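Local coordinates for MW1564 protein (Staphylococcus aureus, PDB 3NTV), which probably transfers a methyl group from S-adenosylmethionine to a hydroxyl oxygen of its substrate, as a putative caffeoyl-CoA O-methyltransferase, at residues A[146-151]-A[170-175]. Numbering follows the deposited sequence.
Sequences IFIDAA and GLVITD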
loop_
_atom_site.group_PDB
_atom_site.type_symbol
_atom_site.label_atom_id
_atom_site.label_comp_id
_atom_site.label_asym_id
_atom_site.label_seq_id
_atom_site.Cartn_x
_atom_site.Cartn_y
_atom_site.Cartn_z
ATOM N N ILE A 146 0.161 -8.602 12.720
ATOM C CA ILE A 146 1.235 -8.276 13.646
ATOM C C ILE A 146 1.874 -6.994 13.087
ATOM O O ILE A 146 2.179 -6.922 11.886
ATOM C CB ILE A 146 2.244 -9.440 13.828
ATOM C CG1 ILE A 146 1.538 -10.663 14.487
ATOM C CG2 ILE A 146 3.437 -8.964 14.699
ATOM C CD1 ILE A 146 2.370 -11.946 14.613
ATOM N N PHE A 147 2.097 -6.005 13.953
ATOM C CA PHE A 147 2.710 -4.729 13.539
ATOM C C PHE A 147 4.021 -4.523 14.267
ATOM O O PHE A 147 4.047 -4.458 15.494
ATOM C CB PHE A 147 1.713 -3.590 13.783
ATOM C CG PHE A 147 2.097 -2.200 13.311
ATOM C CD1 PHE A 147 2.870 -2.023 12.166
ATOM C CD2 PHE A 147 1.590 -1.073 13.945
ATOM C CE1 PHE A 147 3.186 -0.739 11.698
ATOM C CE2 PHE A 147 1.889 0.212 13.465
ATOM C CZ PHE A 147 2.682 0.366 12.340
ATOM N N ILE A 148 5.128 -4.509 13.516
ATOM C CA ILE A 148 6.492 -4.389 14.070
ATOM C C ILE A 148 7.257 -3.219 13.433
ATOM O O ILE A 148 6.961 -2.830 12.309
ATOM C CB ILE A 148 7.236 -5.737 13.766
ATOM C CG1 ILE A 148 6.621 -6.914 14.530
ATOM C CG2 ILE A 148 8.748 -5.679 14.059
ATOM C CD1 ILE A 148 7.047 -8.326 13.849
ATOM N N ASP A 149 8.256 -2.681 14.145
ATOM C CA ASP A 149 9.177 -1.674 13.626
ATOM C C ASP A 149 10.508 -2.410 13.413
ATOM O O ASP A 149 11.037 -2.993 14.364
ATOM C CB ASP A 149 9.311 -0.517 14.608
ATOM C CG ASP A 149 10.230 0.633 14.216
ATOM O OD1 ASP A 149 11.337 0.364 13.693
ATOM O OD2 ASP A 149 9.877 1.795 14.498
ATOM N N ALA A 150 11.038 -2.424 12.167
ATOM C CA ALA A 150 12.279 -3.166 11.864
ATOM C C ALA A 150 13.483 -2.733 12.700
ATOM O O ALA A 150 14.410 -3.517 12.887
ATOM C CB ALA A 150 12.630 -3.016 10.398
ATOM N N ALA A 151 13.489 -1.487 13.144
ATOM C CA ALA A 151 14.628 -0.931 13.879
ATOM C C ALA A 151 14.534 -1.062 15.403
ATOM O O ALA A 151 15.530 -0.813 16.085
ATOM C CB ALA A 151 14.802 0.525 13.501
ATOM N N GLY A 170 -2.752 -14.388 7.439
ATOM C CA GLY A 170 -2.606 -13.209 8.291
ATOM C C GLY A 170 -1.481 -12.330 7.757
ATOM O O GLY A 170 -0.679 -12.765 6.920
ATOM N N LEU A 171 -1.381 -11.094 8.261
ATOM C CA LEU A 171 -0.371 -10.152 7.800
ATOM C C LEU A 171 0.649 -9.766 8.839
ATOM O O LEU A 171 0.291 -9.506 9.986
ATOM C CB LEU A 171 -1.052 -8.818 7.360
ATOM C CG LEU A 171 -2.212 -8.891 6.375
ATOM C CD1 LEU A 171 -2.796 -7.485 6.137
ATOM C CD2 LEU A 171 -1.755 -9.496 5.043
ATOM N N VAL A 172 1.912 -9.590 8.402
ATOM C CA VAL A 172 2.947 -8.959 9.222
ATOM C C VAL A 172 3.216 -7.630 8.515
ATOM O O VAL A 172 3.597 -7.620 7.324
ATOM C CB VAL A 172 4.263 -9.739 9.419
ATOM C CG1 VAL A 172 5.210 -8.963 10.362
ATOM C CG2 VAL A 172 3.990 -11.124 9.977
ATOM N N ILE A 173 2.988 -6.526 9.234
ATOM C CA ILE A 173 3.259 -5.187 8.714
ATOM C C ILE A 173 4.531 -4.692 9.413
ATOM O O ILE A 173 4.562 -4.584 10.649
ATOM C CB ILE A 173 2.075 -4.211 8.972
ATOM C CG1 ILE A 173 0.726 -4.749 8.388
ATOM C CG2 ILE A 173 2.425 -2.814 8.431
ATOM C CD1 ILE A 173 0.776 -5.164 6.966
ATOM N N THR A 174 5.591 -4.441 8.640
ATOM C CA THR A 174 6.840 -3.946 9.234
ATOM C C THR A 174 7.055 -2.500 8.827
ATOM O O THR A 174 7.204 -2.200 7.631
ATOM C CB THR A 174 8.083 -4.791 8.866
ATOM O OG1 THR A 174 7.843 -6.187 9.063
ATOM C CG2 THR A 174 9.298 -4.381 9.686
ATOM N N ASP A 175 7.118 -1.613 9.825
ATOM C CA ASP A 175 7.416 -0.206 9.593
ATOM C C ASP A 175 8.922 0.021 9.654
ATOM O O ASP A 175 9.652 -0.800 10.216
ATOM C CB ASP A 175 6.715 0.683 10.640
ATOM C CG ASP A 175 6.548 2.137 10.231
ATOM O OD1 ASP A 175 6.832 2.467 9.049
ATOM O OD2 ASP A 175 6.175 2.950 11.092
#
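Phe147 and Ile173 pack together on one face of two neighbouring parallel strands, 143-149 and 170-175. With CG anti to the backbone N (chi1 -175°), the Phe147 ring sets its CD1 3.8 Å from CG2 of Ile173. The carbonyl O of Ile173 meets the ring edge in its plane, 3.4 Å from CD1. Ile63 of helix 57-70 touches both side chains. The ring also runs alongside Asp175, with its CE1 3.9 Å from CB of Asp175 and the ring and carboxylate planes 21° apart.

On the other face, the side chains of Ile148 and Val172 cross at an angle, CD1 of Ile148 4.0 Å from CG1 of Val172. Thr174 turns CG2 to Ala150, 3.7 Å from its CB, while its OG1 is hydrogen-bonded to OH of Tyr204 in helix 192-209.

Five backbone hydrogen bonds join the strands, four of them close to straight. The last, from Ala150 N to Asp175 O at 2.9 Å, continues the pairing past the end of strand 143-149.

The hydrophobic part is tight and buried. The looser side is at Asp149, which is partly exposed and little of which is covered by strand 170-175. Its OD1 accepts from Ala151 N at 2.9 Å, an Asx turn; its OD2 lies 5.2 Å from OD2 of Asp175.

These are central parallel strands of the Rossmann-like sheet, order 3-2-1-4-5-7-6, typical of class I S-adenosylmethionine-dependent methyltransferases.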